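Local coordinates for putative cell invasion protein with MAC/Perforin domain (Bacteroides thetaiotaomicron VPI-5482, PDB 3KK7) that is of unknown function but, as a MACPF-family protein of a gut symbiont, may act on membranes like its pore-forming relatives, at residues A[325-329]-A[330-334]. Sequence-based numbering, arbitrary orientation. Where two conformers were deposited one is given.
Sequences QSLND and PKTHT
The backbone oxygen of D329 is gripped by two donors of T332. T332 OG1 reaches D329 O at 2.8 Å, with a C=O...donor angle of 157°. T332 N reaches D329 O at 2.9 Å, from above the carbonyl plane. The hydroxyl can join in because OG1 sits between the backbone N and the carbonyl carbon (chi1 71°). T332 CG2 lies 3.8 Å from D329 OD2, a loose contact. H333 adds a nearly straight bond, H333 NE2 to L327 O at 2.8 Å, with the oxygen close to the ring plane. P330 CA lies over the centre of this ring, on one face. This is the tight side: L327 is buried and touches V166 of strand 157-173, while H333 touches N168 of that strand.

The looser side holds the D329 carboxylate and the K331 side chain. D329 CG is anti to its own N (chi1 -178°) and beside the carbonyl carbon, where OD1 can take the N-H of K331. K331 N meets D329 OD1 at 3.1 Å from well above the carboxylate plane. The exposed lysine chain crosses the carboxylate, with K331 CB and CG each 3.2 Å from D329 OD1.

The type I turn S326-D329 and the 3-10 turn after it thus link helix 321-326 to strand 334-338. Two backbone oxygens take three of the four bonds and the carboxylate takes the fourth; any charge attraction from K331 is uncertain.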
loop_
_atom_site.group_PDB
_atom_site.type_symbol
_atom_site.label_atom_id
_atom_site.label_comp_id
_atom_site.label_asym_id
_atom_site.label_seq_id
_atom_site.Cartn_x
_atom_site.Cartn_y
_atom_site.Cartn_z
ATOM N N GLN A 325 -34.946 -8.775 -4.683
ATOM C CA GLN A 325 -35.328 -9.744 -5.684
ATOM C C GLN A 325 -34.688 -9.479 -7.049
ATOM O O GLN A 325 -34.753 -10.317 -7.926
ATOM C CB GLN A 325 -36.846 -9.911 -5.751
ATOM C CG GLN A 325 -37.629 -8.718 -6.180
ATOM C CD GLN A 325 -39.126 -8.875 -5.882
ATOM O OE1 GLN A 325 -39.515 -9.410 -4.833
ATOM N NE2 GLN A 325 -39.970 -8.397 -6.802
ATOM N N SER A 326 -34.046 -8.334 -7.221
ATOM C CA SER A 326 -33.259 -8.097 -8.416
ATOM C C SER A 326 -31.994 -8.964 -8.378
ATOM O O SER A 326 -31.380 -9.231 -9.425
ATOM C CB SER A 326 -32.852 -6.641 -8.501
ATOM O OG SER A 326 -31.749 -6.396 -7.630
ATOM N N LEU A 327 -31.609 -9.396 -7.174
ATOM C CA LEU A 327 -30.383 -10.190 -6.988
ATOM C C LEU A 327 -30.507 -11.630 -7.493
ATOM O O LEU A 327 -29.526 -12.369 -7.511
ATOM C CB LEU A 327 -29.946 -10.178 -5.516
ATOM C CG LEU A 327 -29.553 -8.818 -4.921
ATOM C CD1 LEU A 327 -29.184 -8.935 -3.416
ATOM C CD2 LEU A 327 -28.415 -8.184 -5.729
ATOM N N ASN A 328 -31.711 -12.020 -7.903
ATOM C CA ASN A 328 -31.918 -13.316 -8.528
ATOM C C ASN A 328 -31.269 -13.408 -9.891
ATOM O O ASN A 328 -31.092 -14.504 -10.409
ATOM C CB ASN A 328 -33.406 -13.635 -8.651
ATOM C CG ASN A 328 -34.070 -13.845 -7.302
ATOM O OD1 ASN A 328 -33.540 -14.547 -6.423
ATOM N ND2 ASN A 328 -35.247 -13.248 -7.132
ATOM N N ASP A 329 -30.925 -12.266 -10.475
ATOM C CA ASP A 329 -30.150 -12.228 -11.721
ATOM C C ASP A 329 -28.667 -12.063 -11.376
ATOM O O ASP A 329 -28.196 -10.943 -11.130
ATOM C CB ASP A 329 -30.623 -11.061 -12.606
ATOM C CG ASP A 329 -29.892 -10.983 -13.927
ATOM O OD1 ASP A 329 -29.054 -11.874 -14.196
ATOM O OD2 ASP A 329 -30.161 -10.028 -14.694
ATOM N N PRO A 330 -27.909 -13.165 -11.409
ATOM C CA PRO A 330 -26.507 -13.036 -11.021
ATOM C C PRO A 330 -25.685 -12.075 -11.915
ATOM O O PRO A 330 -24.573 -11.704 -11.548
ATOM C CB PRO A 330 -25.990 -14.476 -11.061
ATOM C CG PRO A 330 -26.906 -15.201 -12.000
ATOM C CD PRO A 330 -28.188 -14.434 -12.100
ATOM N N LYS A 331 -26.229 -11.648 -13.052
ATOM C CA LYS A 331 -25.557 -10.668 -13.905
ATOM C C LYS A 331 -25.411 -9.325 -13.169
ATOM O O LYS A 331 -24.545 -8.503 -13.490
ATOM C CB LYS A 331 -26.349 -10.472 -15.211
ATOM C CG LYS A 331 -26.507 -11.749 -16.082
ATOM C CD LYS A 331 -27.624 -11.627 -17.125
ATOM C CE LYS A 331 -27.947 -12.978 -17.740
ATOM N NZ LYS A 331 -29.133 -12.910 -18.626
ATOM N N THR A 332 -26.283 -9.097 -12.184
ATOM C CA THR A 332 -26.275 -7.842 -11.450
ATOM C C THR A 332 -25.329 -7.860 -10.241
ATOM O O THR A 332 -25.238 -6.877 -9.505
ATOM C CB THR A 332 -27.678 -7.487 -10.977
ATOM O OG1 THR A 332 -28.077 -8.379 -9.932
ATOM C CG2 THR A 332 -28.667 -7.577 -12.139
ATOM N N HIS A 333 -24.606 -8.955 -10.054
ATOM C CA HIS A 333 -23.765 -9.101 -8.880
ATOM C C HIS A 333 -22.457 -8.313 -9.015
ATOM O O HIS A 333 -22.039 -7.966 -10.119
ATOM C CB HIS A 333 -23.527 -10.579 -8.617
ATOM C CG HIS A 333 -24.764 -11.299 -8.197
ATOM N ND1 HIS A 333 -24.746 -12.582 -7.700
ATOM C CD2 HIS A 333 -26.059 -10.894 -8.156
ATOM C CE1 HIS A 333 -25.984 -12.947 -7.400
ATOM N NE2 HIS A 333 -26.800 -11.942 -7.668
ATOM N N THR A 334 -21.834 -7.990 -7.892
ATOM C CA THR A 334 -20.573 -7.266 -7.926
ATOM C C THR A 334 -19.773 -7.674 -6.699
ATOM O O THR A 334 -20.205 -8.545 -5.959
ATOM C CB THR A 334 -20.792 -5.741 -7.999
ATOM O OG1 THR A 334 -19.542 -5.101 -8.280
ATOM C CG2 THR A 334 -21.369 -5.195 -6.689
#